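Local structure of peptidase, M20/M25/M40 family (Staphylococcus aureus, 4EWT) at residues A[9-20]-A[368-378]; A[64-75]-A[123-133]. The protein is probably a metal-dependent amidohydrolase of the M20 peptidase family that cleaves N-acyl amino acids or related amides at a two-manganese site. One frame throughout, in Å; residues are numbered along the deposited sequence. Where two conformers were deposited one is given.

Interaction 1: A[9-20]-A[368-378]; sequences LKSKEGKMIEIR and ISEKSLLISAE
Leu-373 and Met-16 meet in the tightly packed part of this helix pairing. CD1 of Leu-373 presses against Ile-17 CG1 at 3.7 Å and also touches CB of Met-16, while the Met-16 side chain runs out extended until its CE lands on Ala-377 CB, 3.8 Å away. Leu-9 reaches the same methyl from the preceding helix, its CD1 3.8 Å from Ala-377 CB. Leu-374 fits as a knob into the hole formed by Leu-9, Lys-10, Glu-13 and Met-16; with CG anti to the backbone N (chi1 178°), its CD1 lies 3.6 Å from Leu-9 O. The Glu-13 side chain crosses that of Leu-374 at about a right angle, its carboxyl end against CD2. The second helix of the chain, with the end of the first, thus packs on the last helix, 372-386, in the metal-binding domain; the axes of 13-20 and 372-378 cross at 117°, 9.6 Å apart. Buried Arg-20 closes one end of the packed part: its NH1 donates to Glu-370 OE2 at 3.0 Å, approaching from above a carboxylate turned nearly perpendicular to the guanidinium. Ile-368 CG1 covers one guanidinium face, Asp-106 takes Arg-20 NE, and Arg-21 pairs with Glu-370 OE1. The loose, solvent side lies at the other end, where exposed Lys-10 merely lays its CG 3.7 Å from Glu-378 OE2, the charged ends remaining apart.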
loop_
_atom_site.group_PDB
_atom_site.type_symbol
_atom_site.label_atom_id
_atom_site.label_comp_id
_atom_site.label_asym_id
_atom_site.label_seq_id
_atom_site.Cartn_x
_atom_site.Cartn_y
_atom_site.Cartn_z
ATOM N N LEU A 9 43.977 -13.483 39.847
ATOM C CA LEU A 9 43.463 -12.842 38.645
ATOM C C LEU A 9 43.874 -11.377 38.574
ATOM O O LEU A 9 44.338 -10.906 37.531
ATOM C CB LEU A 9 41.941 -13.001 38.541
ATOM C CG LEU A 9 41.446 -14.411 38.188
ATOM C CD1 LEU A 9 39.939 -14.442 38.126
ATOM C CD2 LEU A 9 42.030 -14.912 36.866
ATOM N N LYS A 10 43.738 -10.668 39.672
ATOM C CA LYS A 10 44.202 -9.304 39.706
ATOM C C LYS A 10 45.655 -9.186 39.339
ATOM O O LYS A 10 46.020 -8.286 38.658
ATOM C CB LYS A 10 43.968 -8.671 41.056
ATOM C CG LYS A 10 42.545 -8.550 41.397
ATOM C CD LYS A 10 42.336 -8.319 42.839
ATOM C CE LYS A 10 41.445 -7.138 43.048
ATOM N NZ LYS A 10 41.171 -6.807 44.441
ATOM N N SER A 11 46.476 -10.117 39.788
ATOM C CA SER A 11 47.922 -10.089 39.522
ATOM C C SER A 11 48.286 -10.412 38.069
ATOM O O SER A 11 49.408 -10.148 37.629
ATOM C CB SER A 11 48.676 -11.019 40.486
ATOM O OG SER A 11 48.559 -12.379 40.096
ATOM N N LYS A 12 47.335 -10.980 37.330
ATOM C CA LYS A 12 47.553 -11.318 35.927
ATOM C C LYS A 12 46.790 -10.387 34.983
ATOM O O LYS A 12 46.647 -10.694 33.792
ATOM C CB LYS A 12 47.146 -12.770 35.659
ATOM C CG LYS A 12 48.038 -13.823 36.298
ATOM C CD LYS A 12 47.414 -15.203 36.151
ATOM C CE LYS A 12 48.267 -16.275 36.803
ATOM N NZ LYS A 12 47.673 -17.634 36.599
ATOM N N GLU A 13 46.297 -9.261 35.505
ATOM C CA GLU A 13 45.497 -8.336 34.690
ATOM C C GLU A 13 46.310 -7.858 33.489
ATOM O O GLU A 13 45.808 -7.862 32.356
ATOM C CB GLU A 13 44.981 -7.145 35.511
ATOM C CG GLU A 13 44.007 -6.240 34.737
ATOM C CD GLU A 13 43.446 -5.071 35.555
ATOM O OE1 GLU A 13 43.963 -4.779 36.655
ATOM O OE2 GLU A 13 42.470 -4.435 35.082
ATOM N N GLY A 14 47.568 -7.488 33.747
ATOM C CA GLY A 14 48.501 -7.032 32.711
ATOM C C GLY A 14 48.663 -8.006 31.555
ATOM O O GLY A 14 48.776 -7.599 30.394
ATOM N N LYS A 15 48.638 -9.282 31.872
ATOM C CA LYS A 15 48.752 -10.328 30.896
ATOM C C LYS A 15 47.492 -10.417 29.992
ATOM O O LYS A 15 47.595 -10.657 28.812
ATOM C CB LYS A 15 49.007 -11.648 31.622
ATOM C CG LYS A 15 49.387 -12.820 30.800
ATOM C CD LYS A 15 49.951 -13.876 31.710
ATOM C CE LYS A 15 49.619 -15.292 31.325
ATOM N NZ LYS A 15 50.690 -16.123 30.729
ATOM N N MET A 16 46.322 -10.260 30.580
ATOM C CA MET A 16 45.059 -10.268 29.809
ATOM C C MET A 16 45.074 -9.148 28.776
ATOM O O MET A 16 44.713 -9.350 27.618
ATOM C CB MET A 16 43.844 -10.061 30.717
ATOM C CG MET A 16 43.717 -11.036 31.865
ATOM S SD MET A 16 42.292 -10.632 32.885
ATOM C CE MET A 16 42.465 -11.844 34.188
ATOM N N ILE A 17 45.513 -7.972 29.222
ATOM C CA ILE A 17 45.551 -6.764 28.410
ATOM C C ILE A 17 46.527 -6.928 27.243
ATOM O O ILE A 17 46.171 -6.668 26.089
ATOM C CB ILE A 17 45.863 -5.530 29.287
ATOM C CG1 ILE A 17 44.681 -5.256 30.224
ATOM C CG2 ILE A 17 46.179 -4.300 28.429
ATOM C CD1 ILE A 17 45.004 -4.360 31.405
ATOM N N GLU A 18 47.740 -7.382 27.557
ATOM C CA GLU A 18 48.770 -7.697 26.566
ATOM C C GLU A 18 48.289 -8.736 25.540
ATOM O O GLU A 18 48.570 -8.618 24.347
ATOM C CB GLU A 18 50.032 -8.176 27.296
ATOM C CG GLU A 18 51.073 -8.896 26.455
ATOM C CD GLU A 18 51.949 -9.786 27.307
ATOM O OE1 GLU A 18 52.957 -9.288 27.849
ATOM O OE2 GLU A 18 51.620 -10.986 27.452
ATOM N N ILE A 19 47.546 -9.738 26.005
ATOM C CA ILE A 19 47.005 -10.759 25.106
ATOM C C ILE A 19 45.861 -10.228 24.225
ATOM O O ILE A 19 45.792 -10.565 23.039
ATOM C CB ILE A 19 46.598 -12.049 25.870
ATOM C CG1 ILE A 19 47.861 -12.790 26.360
ATOM C CG2 ILE A 19 45.748 -12.960 24.986
ATOM C CD1 ILE A 19 47.592 -13.850 27.434
ATOM N N ARG A 20 45.013 -9.398 24.766
ATOM C CA ARG A 20 43.937 -8.874 23.974
ATOM C C ARG A 20 44.504 -8.077 22.800
ATOM O O ARG A 20 44.115 -8.241 21.682
ATOM C CB ARG A 20 43.074 -7.968 24.800
ATOM C CG ARG A 20 42.959 -6.624 24.156
ATOM C CD ARG A 20 41.689 -5.941 24.483
ATOM N NE ARG A 20 41.034 -5.427 23.293
ATOM C CZ ARG A 20 40.838 -4.147 23.025
ATOM N NH1 ARG A 20 41.265 -3.227 23.837
ATOM N NH2 ARG A 20 40.231 -3.797 21.917
ATOM N N ILE A 368 36.223 -0.799 23.781
ATOM C CA ILE A 368 35.778 -1.196 25.110
ATOM C C ILE A 368 36.740 -0.712 26.210
ATOM O O ILE A 368 37.927 -0.491 25.953
ATOM C CB ILE A 368 35.613 -2.737 25.198
ATOM C CG1 ILE A 368 36.925 -3.443 24.813
ATOM C CG2 ILE A 368 34.447 -3.200 24.320
ATOM C CD1 ILE A 368 36.866 -4.967 24.794
ATOM N N SER A 369 36.225 -0.536 27.403
ATOM C CA SER A 369 37.045 -0.364 28.543
ATOM C C SER A 369 37.733 -1.683 28.838
ATOM O O SER A 369 37.091 -2.699 28.939
ATOM C CB SER A 369 36.201 0.013 29.712
ATOM O OG SER A 369 36.815 -0.493 30.851
ATOM N N GLU A 370 39.052 -1.648 28.978
ATOM C CA GLU A 370 39.842 -2.871 29.119
ATOM C C GLU A 370 39.749 -3.498 30.506
ATOM O O GLU A 370 40.292 -4.587 30.737
ATOM C CB GLU A 370 41.302 -2.634 28.712
ATOM C CG GLU A 370 41.509 -2.651 27.198
ATOM C CD GLU A 370 42.957 -2.458 26.783
ATOM O OE1 GLU A 370 43.600 -1.505 27.266
ATOM O OE2 GLU A 370 43.449 -3.257 25.959
ATOM N N LYS A 371 39.050 -2.827 31.421
ATOM C CA LYS A 371 38.827 -3.400 32.743
ATOM C C LYS A 371 37.621 -4.339 32.774
ATOM O O LYS A 371 37.284 -4.889 33.825
ATOM C CB LYS A 371 38.750 -2.320 33.826
ATOM C CG LYS A 371 37.541 -1.422 33.766
ATOM C CD LYS A 371 37.749 -0.199 34.657
ATOM C CE LYS A 371 38.798 0.746 34.087
ATOM N NZ LYS A 371 39.236 1.762 35.094
ATOM N N SER A 372 36.984 -4.519 31.613
ATOM C CA SER A 372 36.003 -5.582 31.424
ATOM C C SER A 372 36.682 -6.950 31.433
ATOM O O SER A 372 36.037 -7.957 31.729
ATOM C CB SER A 372 35.251 -5.397 30.105
ATOM O OG SER A 372 36.137 -5.420 28.995
ATOM N N LEU A 373 37.979 -6.982 31.106
ATOM C CA LEU A 373 38.744 -8.239 31.062
ATOM C C LEU A 373 38.791 -8.917 32.428
ATOM O O LEU A 373 38.409 -10.080 32.571
ATOM C CB LEU A 373 40.173 -8.012 30.544
ATOM C CG LEU A 373 40.394 -7.703 29.059
ATOM C CD1 LEU A 373 41.780 -7.143 28.830
ATOM C CD2 LEU A 373 40.187 -8.928 28.190
ATOM N N LEU A 374 39.251 -8.170 33.426
ATOM C CA LEU A 374 39.398 -8.686 34.785
ATOM C C LEU A 374 38.042 -9.059 35.391
ATOM O O LEU A 374 37.903 -10.119 36.012
ATOM C CB LEU A 374 40.152 -7.670 35.659
ATOM C CG LEU A 374 40.383 -7.962 37.146
ATOM C CD1 LEU A 374 41.101 -9.291 37.363
ATOM C CD2 LEU A 374 41.142 -6.815 37.806
ATOM N N ILE A 375 37.052 -8.190 35.188
ATOM C CA ILE A 375 35.696 -8.413 35.691
ATOM C C ILE A 375 35.086 -9.700 35.131
ATOM O O ILE A 375 34.416 -10.434 35.854
ATOM C CB ILE A 375 34.772 -7.203 35.398
ATOM C CG1 ILE A 375 35.219 -5.983 36.209
ATOM C CG2 ILE A 375 33.307 -7.534 35.705
ATOM C CD1 ILE A 375 34.501 -4.680 35.811
ATOM N N SER A 376 35.332 -9.974 33.851
ATOM C CA SER A 376 34.853 -11.199 33.212
ATOM C C SER A 376 35.483 -12.445 33.842
ATOM O O SER A 376 34.783 -13.406 34.179
ATOM C CB SER A 376 35.129 -11.160 31.710
ATOM O OG SER A 376 34.409 -10.099 31.107
ATOM N N ALA A 377 36.802 -12.417 34.011
ATOM C CA ALA A 377 37.518 -13.530 34.630
ATOM C C ALA A 377 37.058 -13.776 36.065
ATOM O O ALA A 377 36.791 -14.916 36.444
ATOM C CB ALA A 377 39.027 -13.303 34.566
ATOM N N GLU A 378 36.949 -12.700 36.847
ATOM C CA GLU A 378 36.500 -12.788 38.243
ATOM C C GLU A 378 35.100 -13.382 38.339
ATOM O O GLU A 378 34.853 -14.269 39.161
ATOM C CB GLU A 378 36.546 -11.415 38.928
ATOM C CG GLU A 378 37.940 -10.970 39.379
ATOM C CD GLU A 378 37.976 -9.521 39.864
ATOM O OE1 GLU A 378 36.934 -8.830 39.792
ATOM O OE2 GLU A 378 39.048 -9.066 40.311
#

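Interaction 2: A[64-75]-A[123-133]; sequences IDSGKPGKTLAI and KDSFTGKVVVI
Two kinds of beta pairing meet here, in the mixed sheet of the metal-binding domain: strand 129-133 is antiparallel to the end of strand 60-65 and parallel to strand 72-75. Ile-64 and Val-130 form a hydrogen-bonded antiparallel pair, with Ile-64 N 2.9 Å from Val-130 O in a nearly straight bond (178°). Across the parallel side, a ladder runs from Lys-129 N on Lys-71 O to Ile-133 N on Ile-75 O, the latter 2.8 Å long. The loop that joins the two flanking strands passes round the start of the middle one at Gly-128, whose carbonyl O receives both N and OG of Ser-66, each at 3.1 Å. That OG also accepts from Lys-68 N in an ST turn, just after the Asx turn in which Asp-65 OD1 takes Gly-67 N. Lys-68 bends at chi3 (-75°) and brings NZ to two carbonyls, Phe-126 O at 2.7 Å and Lys-123 O at 2.9 Å. On one face of the sheet, Thr-72 CG2 is tight against Val-131 CG2 at 3.5 Å. On the opposite face, Ile-64 CG2 meets the edge of the Phe-126 ring at CZ, 4.0 Å away. Helix 105-120 covers Ile-64, Ile-75 and Val-132 there, and Val-384 of helix 372-386 packs on Leu-73, Ile-75 and Val-130. Beyond 72-78 the sheet continues into strand 159-166, Ala-74 bonding through its backbone to His-159 and Leu-161.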
loop_
_atom_site.group_PDB
_atom_site.type_symbol
_atom_site.label_atom_id
_atom_site.label_comp_id
_atom_site.label_asym_id
_atom_site.label_seq_id
_atom_site.Cartn_x
_atom_site.Cartn_y
_atom_site.Cartn_z
ATOM N N ILE A 64 40.033 -29.058 31.913
ATOM C CA ILE A 64 40.699 -28.897 33.195
ATOM C C ILE A 64 40.029 -29.870 34.163
ATOM O O ILE A 64 38.989 -29.556 34.758
ATOM C CB ILE A 64 40.572 -27.452 33.739
ATOM C CG1 ILE A 64 40.885 -26.414 32.651
ATOM C CG2 ILE A 64 41.469 -27.260 34.963
ATOM C CD1 ILE A 64 40.493 -24.991 33.026
ATOM N N ASP A 65 40.614 -31.058 34.297
ATOM C CA ASP A 65 40.075 -32.084 35.185
ATOM C C ASP A 65 40.731 -31.947 36.551
ATOM O O ASP A 65 41.958 -31.975 36.664
ATOM C CB ASP A 65 40.314 -33.484 34.602
ATOM C CG ASP A 65 39.532 -34.587 35.335
ATOM O OD1 ASP A 65 39.020 -34.351 36.455
ATOM O OD2 ASP A 65 39.436 -35.707 34.786
ATOM N N SER A 66 39.910 -31.797 37.587
ATOM C CA SER A 66 40.410 -31.658 38.952
ATOM C C SER A 66 41.046 -32.957 39.462
ATOM O O SER A 66 41.794 -32.947 40.437
ATOM C CB SER A 66 39.279 -31.240 39.889
ATOM O OG SER A 66 38.417 -32.334 40.139
ATOM N N GLY A 67 40.732 -34.066 38.792
ATOM C CA GLY A 67 41.193 -35.391 39.194
ATOM C C GLY A 67 40.147 -36.110 40.027
ATOM O O GLY A 67 40.272 -37.306 40.299
ATOM N N LYS A 68 39.113 -35.371 40.425
ATOM C CA LYS A 68 38.083 -35.877 41.332
ATOM C C LYS A 68 36.719 -35.904 40.631
ATOM O O LYS A 68 36.491 -35.120 39.702
ATOM C CB LYS A 68 38.035 -35.021 42.608
ATOM C CG LYS A 68 39.318 -35.083 43.457
ATOM C CD LYS A 68 39.531 -33.810 44.288
ATOM C CE LYS A 68 40.006 -32.639 43.422
ATOM N NZ LYS A 68 40.050 -31.343 44.165
ATOM N N PRO A 69 35.815 -36.809 41.062
ATOM C CA PRO A 69 34.513 -36.936 40.407
ATOM C C PRO A 69 33.615 -35.731 40.670
ATOM O O PRO A 69 33.670 -35.139 41.751
ATOM C CB PRO A 69 33.911 -38.196 41.052
ATOM C CG PRO A 69 35.065 -38.888 41.724
ATOM C CD PRO A 69 35.971 -37.796 42.147
ATOM N N GLY A 70 32.800 -35.372 39.680
ATOM C CA GLY A 70 31.899 -34.239 39.812
ATOM C C GLY A 70 31.286 -33.758 38.512
ATOM O O GLY A 70 31.475 -34.350 37.443
ATOM N N LYS A 71 30.595 -32.651 38.618
ATOM C CA LYS A 71 29.951 -31.971 37.504
ATOM C C LYS A 71 30.907 -31.512 36.432
ATOM O O LYS A 71 32.098 -31.466 36.646
ATOM C CB LYS A 71 29.277 -30.744 38.057
ATOM C CG LYS A 71 28.097 -31.055 38.855
ATOM C CD LYS A 71 27.814 -30.024 39.854
ATOM C CE LYS A 71 26.397 -30.163 40.357
ATOM N NZ LYS A 71 25.925 -28.912 40.977
ATOM N N THR A 72 30.376 -31.128 35.287
ATOM C CA THR A 72 31.202 -30.545 34.249
ATOM C C THR A 72 30.554 -29.258 33.769
ATOM O O THR A 72 29.417 -29.261 33.285
ATOM C CB THR A 72 31.386 -31.512 33.066
ATOM O OG1 THR A 72 31.966 -32.736 33.533
ATOM C CG2 THR A 72 32.289 -30.899 32.008
ATOM N N LEU A 73 31.286 -28.163 33.932
ATOM C CA LEU A 73 30.828 -26.858 33.521
ATOM C C LEU A 73 31.652 -26.399 32.337
ATOM O O LEU A 73 32.886 -26.373 32.402
ATOM C CB LEU A 73 30.976 -25.853 34.663
ATOM C CG LEU A 73 30.673 -24.392 34.330
ATOM C CD1 LEU A 73 29.197 -24.203 33.955
ATOM C CD2 LEU A 73 31.053 -23.493 35.491
ATOM N N ALA A 74 30.964 -26.043 31.256
ATOM C CA ALA A 74 31.635 -25.487 30.097
ATOM C C ALA A 74 31.582 -23.971 30.158
ATOM O O ALA A 74 30.553 -23.384 30.506
ATOM C CB ALA A 74 31.026 -26.002 28.812
ATOM N N ILE A 75 32.707 -23.343 29.840
ATOM C CA ILE A 75 32.777 -21.887 29.742
ATOM C C ILE A 75 33.271 -21.516 28.343
ATOM O O ILE A 75 34.207 -22.116 27.829
ATOM C CB ILE A 75 33.635 -21.268 30.879
ATOM C CG1 ILE A 75 35.042 -21.871 30.904
ATOM C CG2 ILE A 75 32.943 -21.498 32.234
ATOM C CD1 ILE A 75 35.952 -21.256 31.945
ATOM N N LYS A 123 43.317 -26.870 40.923
ATOM C CA LYS A 123 42.596 -28.142 40.893
ATOM C C LYS A 123 42.272 -28.653 42.297
ATOM O O LYS A 123 41.346 -29.453 42.466
ATOM C CB LYS A 123 43.365 -29.196 40.094
ATOM C CG LYS A 123 43.480 -28.882 38.611
ATOM C CD LYS A 123 44.228 -29.979 37.882
ATOM C CE LYS A 123 44.293 -29.711 36.388
ATOM N NZ LYS A 123 44.910 -30.868 35.676
ATOM N N ASP A 124 42.956 -28.120 43.293
ATOM C CA ASP A 124 42.806 -28.508 44.701
ATOM C C ASP A 124 41.607 -27.736 45.282
ATOM O O ASP A 124 41.297 -27.900 46.427
ATOM C CB ASP A 124 44.033 -28.140 45.550
ATOM C CG ASP A 124 45.238 -29.028 45.271
ATOM O OD1 ASP A 124 45.094 -30.032 44.547
ATOM O OD2 ASP A 124 46.334 -28.718 45.785
ATOM N N SER A 125 40.982 -26.892 44.493
ATOM C CA SER A 125 39.851 -26.078 44.961
ATOM C C SER A 125 38.488 -26.392 44.331
ATOM O O SER A 125 37.502 -25.705 44.616
ATOM C CB SER A 125 40.163 -24.585 44.800
ATOM O OG SER A 125 41.286 -24.222 45.581
ATOM N N PHE A 126 38.427 -27.409 43.474
ATOM C CA PHE A 126 37.144 -27.850 42.917
ATOM C C PHE A 126 37.140 -29.335 42.578
ATOM O O PHE A 126 38.163 -30.012 42.703
ATOM C CB PHE A 126 36.701 -26.990 41.712
ATOM C CG PHE A 126 37.636 -27.044 40.527
ATOM C CD1 PHE A 126 37.406 -27.938 39.483
ATOM C CD2 PHE A 126 38.732 -26.180 40.442
ATOM C CE1 PHE A 126 38.260 -27.986 38.381
ATOM C CE2 PHE A 126 39.595 -26.214 39.342
ATOM C CZ PHE A 126 39.362 -27.117 38.313
ATOM N N THR A 127 35.974 -29.824 42.162
ATOM C CA THR A 127 35.796 -31.207 41.725
ATOM C C THR A 127 35.193 -31.223 40.323
ATOM O O THR A 127 34.720 -30.201 39.832
ATOM C CB THR A 127 34.875 -31.992 42.671
ATOM O OG1 THR A 127 33.571 -31.398 42.659
ATOM C CG2 THR A 127 35.428 -31.991 44.098
ATOM N N GLY A 128 35.203 -32.392 39.689
ATOM C CA GLY A 128 34.715 -32.525 38.322
ATOM C C GLY A 128 35.640 -31.839 37.336
ATOM O O GLY A 128 36.857 -31.870 37.500
ATOM N N LYS A 129 35.054 -31.207 36.323
ATOM C CA LYS A 129 35.820 -30.651 35.221
ATOM C C LYS A 129 35.311 -29.290 34.773
ATOM O O LYS A 129 34.113 -28.989 34.853
ATOM C CB LYS A 129 35.764 -31.579 34.003
ATOM C CG LYS A 129 36.370 -32.959 34.166
ATOM C CD LYS A 129 36.091 -33.777 32.914
ATOM C CE LYS A 129 36.102 -35.266 33.195
ATOM N NZ LYS A 129 35.289 -35.976 32.163
ATOM N N VAL A 130 36.239 -28.480 34.279
ATOM C CA VAL A 130 35.910 -27.312 33.488
ATOM C C VAL A 130 36.219 -27.673 32.043
ATOM O O VAL A 130 37.283 -28.221 31.743
ATOM C CB VAL A 130 36.755 -26.083 33.872
ATOM C CG1 VAL A 130 36.304 -24.861 33.083
ATOM C CG2 VAL A 130 36.664 -25.804 35.355
ATOM N N VAL A 131 35.277 -27.382 31.159
ATOM C CA VAL A 131 35.506 -27.476 29.730
ATOM C C VAL A 131 35.535 -26.050 29.184
ATOM O O VAL A 131 34.509 -25.390 29.097
ATOM C CB VAL A 131 34.407 -28.323 29.015
ATOM C CG1 VAL A 131 34.578 -28.279 27.506
ATOM C CG2 VAL A 131 34.454 -29.769 29.501
ATOM N N VAL A 132 36.719 -25.578 28.829
ATOM C CA VAL A 132 36.849 -24.285 28.197
ATOM C C VAL A 132 36.657 -24.470 26.699
ATOM O O VAL A 132 37.328 -25.305 26.085
ATOM C CB VAL A 132 38.214 -23.653 28.493
ATOM C CG1 VAL A 132 38.321 -22.297 27.829
ATOM C CG2 VAL A 132 38.411 -23.541 29.995
ATOM N N ILE A 133 35.725 -23.706 26.132
ATOM C CA ILE A 133 35.417 -23.759 24.713
ATOM C C ILE A 133 35.926 -22.491 24.031
ATOM O O ILE A 133 35.408 -21.400 24.268
ATOM C CB ILE A 133 33.881 -23.908 24.476
ATOM C CG1 ILE A 133 33.363 -25.219 25.076
ATOM C CG2 ILE A 133 33.536 -23.835 22.983
ATOM C CD1 ILE A 133 31.837 -25.319 25.128
#

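In the fold
Interactions 1 and 2 belong to the same metal-binding domain, their centres 22 Å apart and their nearest atoms about 8 Å apart. Along the chain, interaction 2 is nested inside the loop closed by interaction 1. Both are partly buried, but interaction 1 is helix on helix, with interlocking aliphatic side chains and one salt bridge across it, whereas interaction 2 is backbone pairing within the sheet, with a polar loop at its outer end. Helices 105-120 and 372-386 tie them together: the first touches side chains of both contacts, while the second supplies 372-378 to interaction 1 and, further along, Val-380 and Val-384 to the sheet of interaction 2.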